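N2152 (Neocallimastix frontalis, PDB 5U22) is a family 39 glycoside hydrolase from a rumen anaerobic fungus, probably acting with broad specificity on rare arabinosyl substrates. Local coordinates at residues 70-75 / 124-129; 118-123 / 143-148; 302-307 / 383-388. One frame throughout, in Å; residues are numbered along the deposited sequence.

Contact 1 (70-75 / 124-129); sequences PARAGN and IRSFIN
The Phe127 ring carries the methyl of Ala71 on one face and has the guanidinium of Arg72 at its edge. Ala71 CB sits 4.0 Å from the centroid of the Phe127 ring and only 12° off the ring normal, a CH-pi contact almost over the ring centre. The carbonyl of the same alanine lies close by, with Ala71 O 3.4 Å from Phe127 CD1. Phe127 CG is anti to its backbone N (chi1 168°), which sends the ring off the helix toward the loop. Arg72 arrives by a different path: its chain is bent midway, and the guanidinium reaches the start of the Phe127 side chain. One guanidinium face looks onto Phe127 CA and CB, and Arg72 NH2 lies 3.3 Å from Phe127 CA, while the guanidinium and ring planes stand 89° apart. Ser126 lies at the guanidinium edge, with Arg72 NH2 3.0 Å from Ser126 OG. Arg72 NH2 also forms a salt bridge with Asp130, one helical turn beyond Ser126, which holds the arginine against the helix. Ile101, Val84 and Ile85 also touch the phenyl ring and bury it, whereas the arginine is partly exposed. Ala71 is tied by backbone hydrogen bonding to Glu102, so the loop stays beside the neighbouring strand. This is packing of a TIM barrel: the loop leaving the C-terminal end of strand 66-70 rests on helix 117-134 of the surrounding layer, with strand 98-102 alongside.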
loop_
_atom_site.group_PDB
_atom_site.type_symbol
_atom_site.label_atom_id
_atom_site.label_comp_id
_atom_site.label_asym_id
_atom_site.label_seq_id
_atom_site.Cartn_x
_atom_site.Cartn_y
_atom_site.Cartn_z
ATOM N N PRO A 70 -4.300 -14.773 -3.642
ATOM C CA PRO A 70 -3.635 -16.003 -4.082
ATOM C C PRO A 70 -4.107 -16.442 -5.457
ATOM O O PRO A 70 -5.282 -16.313 -5.802
ATOM C CB PRO A 70 -4.059 -17.024 -3.020
ATOM C CG PRO A 70 -5.422 -16.501 -2.544
ATOM C CD PRO A 70 -5.212 -15.006 -2.503
ATOM N N ALA A 71 -3.181 -17.020 -6.234
ATOM C CA ALA A 71 -3.552 -17.514 -7.558
ATOM C C ALA A 71 -4.592 -18.630 -7.471
ATOM O O ALA A 71 -5.435 -18.762 -8.368
ATOM C CB ALA A 71 -2.307 -17.996 -8.317
ATOM N N ARG A 72 -4.544 -19.445 -6.412
ATOM C CA ARG A 72 -5.528 -20.488 -6.161
ATOM C C ARG A 72 -5.902 -20.483 -4.687
ATOM O O ARG A 72 -5.111 -20.081 -3.834
ATOM C CB ARG A 72 -5.001 -21.877 -6.535
ATOM C CG ARG A 72 -4.622 -22.037 -7.985
ATOM C CD ARG A 72 -5.839 -21.971 -8.900
ATOM N NE ARG A 72 -5.573 -22.634 -10.171
ATOM C CZ ARG A 72 -6.335 -22.553 -11.263
ATOM N NH1 ARG A 72 -7.432 -21.808 -11.291
ATOM N NH2 ARG A 72 -5.991 -23.240 -12.343
ATOM N N ALA A 73 -7.118 -20.929 -4.393
ATOM C CA ALA A 73 -7.561 -21.086 -3.015
ATOM C C ALA A 73 -8.349 -22.383 -2.892
ATOM O O ALA A 73 -8.880 -22.907 -3.875
ATOM C CB ALA A 73 -8.422 -19.897 -2.555
ATOM N N GLY A 74 -8.452 -22.880 -1.666
ATOM C CA GLY A 74 -9.238 -24.081 -1.448
ATOM C C GLY A 74 -8.403 -25.313 -1.182
ATOM O O GLY A 74 -7.299 -25.223 -0.641
ATOM N N ASN A 75 -8.925 -26.479 -1.565
ATOM C CA ASN A 75 -8.282 -27.745 -1.245
ATOM C C ASN A 75 -6.851 -27.791 -1.757
ATOM O O ASN A 75 -6.598 -27.602 -2.949
ATOM C CB ASN A 75 -9.080 -28.900 -1.846
ATOM C CG ASN A 75 -8.529 -30.243 -1.437
ATOM O OD1 ASN A 75 -8.566 -30.596 -0.263
ATOM N ND2 ASN A 75 -8.010 -30.997 -2.395
ATOM N N ILE A 124 1.045 -23.699 -12.521
ATOM C CA ILE A 124 1.090 -22.372 -13.131
ATOM C C ILE A 124 0.404 -22.387 -14.489
ATOM O O ILE A 124 -0.404 -21.503 -14.792
ATOM C CB ILE A 124 2.544 -21.865 -13.229
ATOM C CG1 ILE A 124 3.066 -21.518 -11.833
ATOM C CG2 ILE A 124 2.632 -20.639 -14.104
ATOM C CD1 ILE A 124 4.534 -21.159 -11.817
ATOM N N ARG A 125 0.671 -23.416 -15.309
ATOM C CA ARG A 125 0.041 -23.487 -16.629
ATOM C C ARG A 125 -1.472 -23.568 -16.514
ATOM O O ARG A 125 -2.197 -22.913 -17.270
ATOM C CB ARG A 125 0.548 -24.694 -17.413
ATOM C CG ARG A 125 1.950 -24.589 -17.937
ATOM C CD ARG A 125 2.300 -25.889 -18.676
ATOM N NE ARG A 125 3.712 -25.951 -19.012
ATOM C CZ ARG A 125 4.252 -25.283 -20.023
ATOM N NH1 ARG A 125 3.498 -24.493 -20.774
ATOM N NH2 ARG A 125 5.545 -25.395 -20.282
ATOM N N SER A 126 -1.966 -24.407 -15.603
ATOM C CA SER A 126 -3.407 -24.496 -15.390
ATOM C C SER A 126 -3.979 -23.159 -14.937
ATOM O O SER A 126 -5.052 -22.753 -15.402
ATOM C CB SER A 126 -3.729 -25.587 -14.370
ATOM O OG SER A 126 -5.112 -25.586 -14.066
ATOM N N PHE A 127 -3.272 -22.443 -14.051
ATOM C CA PHE A 127 -3.779 -21.144 -13.620
ATOM C C PHE A 127 -3.816 -20.159 -14.785
ATOM O O PHE A 127 -4.792 -19.418 -14.953
ATOM C CB PHE A 127 -2.945 -20.553 -12.485
ATOM C CG PHE A 127 -3.268 -19.111 -12.243
ATOM C CD1 PHE A 127 -4.450 -18.763 -11.599
ATOM C CD2 PHE A 127 -2.469 -18.103 -12.771
ATOM C CE1 PHE A 127 -4.800 -17.425 -11.437
ATOM C CE2 PHE A 127 -2.813 -16.762 -12.614
ATOM C CZ PHE A 127 -3.982 -16.424 -11.948
ATOM N N ILE A 128 -2.745 -20.121 -15.585
ATOM C CA ILE A 128 -2.675 -19.154 -16.681
ATOM C C ILE A 128 -3.754 -19.431 -17.718
ATOM O O ILE A 128 -4.331 -18.506 -18.299
ATOM C CB ILE A 128 -1.272 -19.160 -17.303
ATOM C CG1 ILE A 128 -0.277 -18.594 -16.293
ATOM C CG2 ILE A 128 -1.241 -18.318 -18.564
ATOM C CD1 ILE A 128 -0.612 -17.186 -15.846
ATOM N N ASN A 129 -4.046 -20.704 -17.965
ATOM C CA ASN A 129 -5.165 -21.043 -18.839
ATOM C C ASN A 129 -6.475 -20.460 -18.310
ATOM O O ASN A 129 -7.236 -19.833 -19.058
ATOM C CB ASN A 129 -5.268 -22.556 -18.986
ATOM C CG ASN A 129 -6.507 -22.980 -19.744
ATOM O OD1 ASN A 129 -6.570 -22.857 -20.970
ATOM N ND2 ASN A 129 -7.502 -23.492 -19.021
#

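Contact 2 (118-123 / 143-148); sequences QTWFNE and EIWNEP
Trp120 reaches from its helix to the backbone of Ile144 and the indole of Trp145. Its CB points toward the loop, and with chi1 at 177° the indole swings out on the far side of CB from the backbone N. At the near end CD1 lies at the edge of the Phe121 ring on the same helix. Next along, NE1 is engaged by Thr167 OG1 in a hydrogen bond that fixes how the indole is rolled. Beyond it, the edge of the benzo ring meets the loop: Trp120 CZ2 is 3.4 Å from Ile144 O, which lies near the ring plane, and Trp120 CH2 is 3.6 Å from the same oxygen. At the tip, one face receives the other tryptophan. Trp145 CZ3 stands 3.7 Å from Trp120 CH2, above the plane and displaced toward the rim, and Trp145 CE3 comes to 4.0 Å from Trp120 CZ2. The pair is T-shaped, edge of Trp145 to face of Trp120, with the six-membered ring centroids 5.3 Å apart and the planes at 76°. Trp145 NE1 is hydrogen-bonded to Thr151 OG1, so each indole N-H has a threonine hydroxyl. Ile144 packs on Met163, Trp164 and Leu171 of helix 160-174. The same loop continues into Asn146 and Glu147, both hydrogen-bonded to a bis-tris molecule probably taken up from the crystallisation liquor; an Asn-Glu pair after this strand is consistent with clan GH-A hydrolases. The contact joins an aromatic pair to one backbone carbonyl: Ile144 O is buried with no hydrogen-bonding partner in the model, and the weakly positive C-H edge of Trp120 probably offers it only partial compensation.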
loop_
_atom_site.group_PDB
_atom_site.type_symbol
_atom_site.label_atom_id
_atom_site.label_comp_id
_atom_site.label_asym_id
_atom_site.label_seq_id
_atom_site.Cartn_x
_atom_site.Cartn_y
_atom_site.Cartn_z
ATOM N N GLN A 118 8.193 -29.791 -11.662
ATOM C CA GLN A 118 7.199 -30.275 -12.613
ATOM C C GLN A 118 5.794 -29.876 -12.185
ATOM O O GLN A 118 5.030 -29.312 -12.974
ATOM C CB GLN A 118 7.322 -31.791 -12.762
ATOM C CG GLN A 118 8.668 -32.224 -13.338
ATOM C CD GLN A 118 9.675 -32.633 -12.271
ATOM O OE1 GLN A 118 9.671 -32.102 -11.158
ATOM N NE2 GLN A 118 10.554 -33.576 -12.616
ATOM N N THR A 119 5.435 -30.161 -10.934
ATOM C CA THR A 119 4.102 -29.808 -10.441
ATOM C C THR A 119 3.914 -28.298 -10.368
ATOM O O THR A 119 2.843 -27.781 -10.698
ATOM C CB THR A 119 3.872 -30.445 -9.075
ATOM O OG1 THR A 119 3.802 -31.864 -9.234
ATOM C CG2 THR A 119 2.567 -29.948 -8.433
ATOM N N TRP A 120 4.944 -27.578 -9.929
ATOM C CA TRP A 120 4.886 -26.117 -9.938
ATOM C C TRP A 120 4.508 -25.589 -11.318
ATOM O O TRP A 120 3.616 -24.743 -11.457
ATOM C CB TRP A 120 6.236 -25.573 -9.483
ATOM C CG TRP A 120 6.419 -24.077 -9.487
ATOM C CD1 TRP A 120 7.360 -23.383 -10.194
ATOM C CD2 TRP A 120 5.703 -23.104 -8.710
ATOM N NE1 TRP A 120 7.273 -22.046 -9.917
ATOM C CE2 TRP A 120 6.262 -21.841 -9.013
ATOM C CE3 TRP A 120 4.641 -23.170 -7.800
ATOM C CZ2 TRP A 120 5.793 -20.655 -8.440
ATOM C CZ3 TRP A 120 4.170 -21.979 -7.226
ATOM C CH2 TRP A 120 4.755 -20.742 -7.547
ATOM N N PHE A 121 5.163 -26.103 -12.356
ATOM C CA PHE A 121 4.878 -25.632 -13.705
ATOM C C PHE A 121 3.484 -26.055 -14.160
ATOM O O PHE A 121 2.765 -25.265 -14.785
ATOM C CB PHE A 121 5.957 -26.144 -14.662
ATOM C CG PHE A 121 7.167 -25.238 -14.768
ATOM C CD1 PHE A 121 7.531 -24.392 -13.732
ATOM C CD2 PHE A 121 7.920 -25.212 -15.934
ATOM C CE1 PHE A 121 8.640 -23.553 -13.845
ATOM C CE2 PHE A 121 9.026 -24.369 -16.058
ATOM C CZ PHE A 121 9.382 -23.542 -15.013
ATOM N N ASN A 122 3.081 -27.297 -13.870
ATOM C CA ASN A 122 1.727 -27.727 -14.218
ATOM C C ASN A 122 0.677 -26.828 -13.566
ATOM O O ASN A 122 -0.288 -26.406 -14.214
ATOM C CB ASN A 122 1.517 -29.185 -13.807
ATOM C CG ASN A 122 2.260 -30.152 -14.705
ATOM O OD1 ASN A 122 2.397 -29.912 -15.906
ATOM N ND2 ASN A 122 2.764 -31.242 -14.121
ATOM N N GLU A 123 0.858 -26.516 -12.285
ATOM C CA GLU A 123 -0.107 -25.657 -11.603
ATOM C C GLU A 123 -0.130 -24.258 -12.205
ATOM O O GLU A 123 -1.204 -23.677 -12.386
ATOM C CB GLU A 123 0.208 -25.598 -10.109
ATOM C CG GLU A 123 -0.105 -26.884 -9.371
ATOM C CD GLU A 123 -1.565 -27.247 -9.455
ATOM O OE1 GLU A 123 -2.410 -26.353 -9.263
ATOM O OE2 GLU A 123 -1.875 -28.425 -9.720
ATOM N N GLU A 143 3.020 -12.631 -9.729
ATOM C CA GLU A 143 4.052 -12.579 -8.702
ATOM C C GLU A 143 4.574 -13.992 -8.474
ATOM O O GLU A 143 3.809 -14.884 -8.099
ATOM C CB GLU A 143 3.484 -11.974 -7.418
ATOM C CG GLU A 143 4.506 -11.752 -6.320
ATOM C CD GLU A 143 3.873 -11.240 -5.035
ATOM O OE1 GLU A 143 2.623 -11.265 -4.920
ATOM O OE2 GLU A 143 4.633 -10.816 -4.140
ATOM N N ILE A 144 5.872 -14.195 -8.710
ATOM C CA ILE A 144 6.415 -15.546 -8.824
ATOM C C ILE A 144 6.454 -16.253 -7.471
ATOM O O ILE A 144 6.171 -17.457 -7.383
ATOM C CB ILE A 144 7.804 -15.498 -9.500
ATOM C CG1 ILE A 144 7.637 -15.258 -11.002
ATOM C CG2 ILE A 144 8.609 -16.793 -9.235
ATOM C CD1 ILE A 144 8.950 -15.199 -11.792
ATOM N N TRP A 145 6.787 -15.535 -6.400
ATOM C CA TRP A 145 6.983 -16.174 -5.105
ATOM C C TRP A 145 6.565 -15.210 -4.002
ATOM O O TRP A 145 5.987 -14.150 -4.262
ATOM C CB TRP A 145 8.439 -16.628 -4.951
ATOM C CG TRP A 145 8.626 -17.705 -3.908
ATOM C CD1 TRP A 145 9.287 -17.591 -2.712
ATOM C CD2 TRP A 145 8.137 -19.046 -3.972
ATOM N NE1 TRP A 145 9.242 -18.788 -2.027
ATOM C CE2 TRP A 145 8.554 -19.701 -2.788
ATOM C CE3 TRP A 145 7.401 -19.767 -4.918
ATOM C CZ2 TRP A 145 8.242 -21.034 -2.522
ATOM C CZ3 TRP A 145 7.101 -21.105 -4.659
ATOM C CH2 TRP A 145 7.524 -21.723 -3.467
ATOM N N ASN A 146 6.860 -15.582 -2.755
ATOM C CA ASN A 146 6.501 -14.765 -1.595
ATOM C C ASN A 146 7.529 -15.036 -0.515
ATOM O O ASN A 146 7.660 -16.181 -0.068
ATOM C CB ASN A 146 5.094 -15.097 -1.086
ATOM C CG ASN A 146 4.680 -14.255 0.124
ATOM O OD1 ASN A 146 4.972 -13.063 0.200
ATOM N ND2 ASN A 146 3.978 -14.882 1.068
ATOM N N GLU A 147 8.250 -13.994 -0.112
ATOM C CA GLU A 147 9.221 -14.065 0.976
ATOM C C GLU A 147 10.192 -15.243 0.821
ATOM O O GLU A 147 10.274 -16.105 1.707
ATOM C CB GLU A 147 8.515 -14.110 2.322
ATOM C CG GLU A 147 7.586 -12.900 2.489
ATOM C CD GLU A 147 7.174 -12.618 3.920
ATOM O OE1 GLU A 147 7.171 -13.556 4.756
ATOM O OE2 GLU A 147 6.847 -11.439 4.205
ATOM N N PRO A 148 10.951 -15.286 -0.269
ATOM C CA PRO A 148 11.935 -16.364 -0.416
ATOM C C PRO A 148 12.968 -16.358 0.689
ATOM O O PRO A 148 13.514 -17.422 1.021
ATOM C CB PRO A 148 12.559 -16.070 -1.784
ATOM C CG PRO A 148 12.403 -14.560 -1.938
ATOM C CD PRO A 148 11.053 -14.285 -1.348
#

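Contact 3 (302-307 / 383-388); sequences GWYFYK and TPSNGP
A glycine CA sits squarely on a tyrosine ring: Gly387 CA is 3.4 Å from the centroid of the Tyr304 ring and just 7° off its normal, a close CH-pi contact. The opposite face of that ring is covered by Trp303 CE3, also over its centre, so the phenol is held between loop and helix neighbour. Glycine suits the place on two counts. At its backbone angles (phi 112°) a CB would jam against the preceding carbonyl, and it would also press on Tyr304 CE2. Pro388 follows with its CD 3.7 Å from Tyr304 CD2, the two side chains crossing at about a right angle. On the Ser385 side, Ser385 O lies near the ring plane, 3.5 Å from Tyr304 CE1. A water in the ring plane bridges the two residues: it is hydrogen-bonded to Tyr304 OH at 2.6 Å and donates a hydrogen bond to Ser385 O. The loop is braced internally by an ST turn in which Gly387 N gives its hydrogen to Ser385 OG (3.1 Å, 155°), which presents the glycine CA to the ring. A leucine in place of Tyr304 would probably leave Gly387 CA without its aromatic platform and the bridging water without its phenol partner. Ser385 is further joined to Lys299 by backbone hydrogen bonding, and Tyr304, Phe305 and Ser385 all touch Ile376. The contact thus sets helix 301-310, whose Phe305 packs on helix 258-270, against the loop linking strands 368-376 and 389-397 of the beta-sandwich.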
loop_
_atom_site.group_PDB
_atom_site.type_symbol
_atom_site.label_atom_id
_atom_site.label_comp_id
_atom_site.label_asym_id
_atom_site.label_seq_id
_atom_site.Cartn_x
_atom_site.Cartn_y
_atom_site.Cartn_z
ATOM N N GLY A 302 -9.709 2.516 10.775
ATOM C CA GLY A 302 -8.866 2.624 9.596
ATOM C C GLY A 302 -9.647 2.805 8.311
ATOM O O GLY A 302 -9.174 3.458 7.381
ATOM N N TRP A 303 -10.848 2.227 8.234
ATOM C CA TRP A 303 -11.670 2.419 7.044
ATOM C C TRP A 303 -11.863 3.902 6.771
ATOM O O TRP A 303 -11.687 4.374 5.644
ATOM C CB TRP A 303 -13.020 1.730 7.217
ATOM C CG TRP A 303 -13.788 1.650 5.940
ATOM C CD1 TRP A 303 -13.809 0.602 5.063
ATOM C CD2 TRP A 303 -14.655 2.655 5.388
ATOM N NE1 TRP A 303 -14.631 0.896 4.002
ATOM C CE2 TRP A 303 -15.162 2.149 4.179
ATOM C CE3 TRP A 303 -15.052 3.934 5.804
ATOM C CZ2 TRP A 303 -16.043 2.881 3.367
ATOM C CZ3 TRP A 303 -15.930 4.661 4.995
ATOM C CH2 TRP A 303 -16.415 4.127 3.792
ATOM N N TYR A 304 -12.185 4.663 7.814
ATOM C CA TYR A 304 -12.446 6.084 7.629
ATOM C C TYR A 304 -11.181 6.845 7.238
ATOM O O TYR A 304 -11.246 7.775 6.422
ATOM C CB TYR A 304 -13.071 6.659 8.895
ATOM C CG TYR A 304 -14.487 6.173 9.106
ATOM C CD1 TYR A 304 -14.757 5.086 9.934
ATOM C CD2 TYR A 304 -15.553 6.796 8.460
ATOM C CE1 TYR A 304 -16.067 4.635 10.119
ATOM C CE2 TYR A 304 -16.863 6.352 8.646
ATOM C CZ TYR A 304 -17.106 5.280 9.480
ATOM O OH TYR A 304 -18.408 4.850 9.645
ATOM N N PHE A 305 -10.020 6.461 7.791
ATOM C CA PHE A 305 -8.780 7.112 7.379
ATOM C C PHE A 305 -8.477 6.826 5.911
ATOM O O PHE A 305 -8.142 7.745 5.150
ATOM C CB PHE A 305 -7.596 6.696 8.273
ATOM C CG PHE A 305 -6.383 7.584 8.110
ATOM C CD1 PHE A 305 -6.360 8.860 8.664
ATOM C CD2 PHE A 305 -5.279 7.158 7.384
ATOM C CE1 PHE A 305 -5.262 9.688 8.501
ATOM C CE2 PHE A 305 -4.169 7.979 7.222
ATOM C CZ PHE A 305 -4.167 9.250 7.774
ATOM N N TYR A 306 -8.629 5.568 5.481
ATOM C CA TYR A 306 -8.374 5.248 4.083
ATOM C C TYR A 306 -9.437 5.833 3.159
ATOM O O TYR A 306 -9.160 6.059 1.979
ATOM C CB TYR A 306 -8.242 3.727 3.918
ATOM C CG TYR A 306 -6.837 3.254 4.255
ATOM C CD1 TYR A 306 -6.411 3.138 5.577
ATOM C CD2 TYR A 306 -5.929 2.960 3.247
ATOM C CE1 TYR A 306 -5.114 2.720 5.874
ATOM C CE2 TYR A 306 -4.643 2.539 3.532
ATOM C CZ TYR A 306 -4.238 2.423 4.840
ATOM O OH TYR A 306 -2.953 1.990 5.088
ATOM N N LYS A 307 -10.641 6.102 3.671
ATOM C CA LYS A 307 -11.636 6.801 2.864
ATOM C C LYS A 307 -11.190 8.232 2.578
ATOM O O LYS A 307 -11.297 8.711 1.439
ATOM C CB LYS A 307 -12.991 6.770 3.576
ATOM C CG LYS A 307 -14.073 7.650 2.934
ATOM C CD LYS A 307 -14.618 7.051 1.657
ATOM C CE LYS A 307 -15.757 7.917 1.078
ATOM N NZ LYS A 307 -15.847 7.779 -0.390
ATOM N N THR A 383 -12.408 -2.900 17.038
ATOM C CA THR A 383 -13.392 -1.997 17.620
ATOM C C THR A 383 -14.165 -1.307 16.503
ATOM O O THR A 383 -13.550 -0.617 15.680
ATOM C CB THR A 383 -12.710 -0.953 18.494
ATOM O OG1 THR A 383 -11.997 -1.608 19.549
ATOM C CG2 THR A 383 -13.733 0.011 19.097
ATOM N N PRO A 384 -15.484 -1.466 16.419
ATOM C CA PRO A 384 -16.231 -0.752 15.378
ATOM C C PRO A 384 -16.140 0.755 15.572
ATOM O O PRO A 384 -16.010 1.254 16.694
ATOM C CB PRO A 384 -17.667 -1.262 15.555
ATOM C CG PRO A 384 -17.502 -2.585 16.225
ATOM C CD PRO A 384 -16.339 -2.406 17.157
ATOM N N SER A 385 -16.196 1.479 14.455
ATOM C CA SER A 385 -16.119 2.934 14.447
ATOM C C SER A 385 -17.339 3.533 13.761
ATOM O O SER A 385 -17.788 3.038 12.719
ATOM C CB SER A 385 -14.860 3.414 13.734
ATOM O OG SER A 385 -14.804 4.827 13.706
ATOM N N ASN A 386 -17.876 4.600 14.348
ATOM C CA ASN A 386 -18.956 5.344 13.717
ATOM C C ASN A 386 -18.441 6.510 12.901
ATOM O O ASN A 386 -19.243 7.261 12.333
ATOM C CB ASN A 386 -19.954 5.842 14.764
ATOM C CG ASN A 386 -20.627 4.707 15.490
ATOM O OD1 ASN A 386 -21.134 3.777 14.860
ATOM N ND2 ASN A 386 -20.608 4.754 16.824
ATOM N N GLY A 387 -17.130 6.674 12.821
ATOM C CA GLY A 387 -16.565 7.680 11.958
ATOM C C GLY A 387 -15.895 8.814 12.709
ATOM O O GLY A 387 -15.777 8.818 13.939
ATOM N N PRO A 388 -15.440 9.805 11.960
ATOM C CA PRO A 388 -14.588 10.849 12.532
ATOM C C PRO A 388 -15.383 11.866 13.338
ATOM O O PRO A 388 -16.614 11.898 13.327
ATOM C CB PRO A 388 -13.966 11.501 11.297
ATOM C CG PRO A 388 -14.939 11.272 10.229
ATOM C CD PRO A 388 -15.552 9.926 10.495
HETATM O O HOH W 1 -19.583 2.888 10.834
#

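In the fold
From the N terminus, strand 66-70 delivers the loop 70-75, and the chain runs through strand 98-102 into helix 117-134. There 118-123 opens contact 2 before the directly following 124-129 closes contact 1; strand 139-143 then leads to 143-148, which closes contact 2. The two loops therefore cross, and successive turns of one helix are tied to loops after two different barrel strands. Contact 3 comes later in series: it opens on helix 301-310 and closes at 383-388 after several sandwich strands, tying barrel-side helix to sandwich. It lies across the chain's centre from contact 2, with nearest atoms about 17 Å apart.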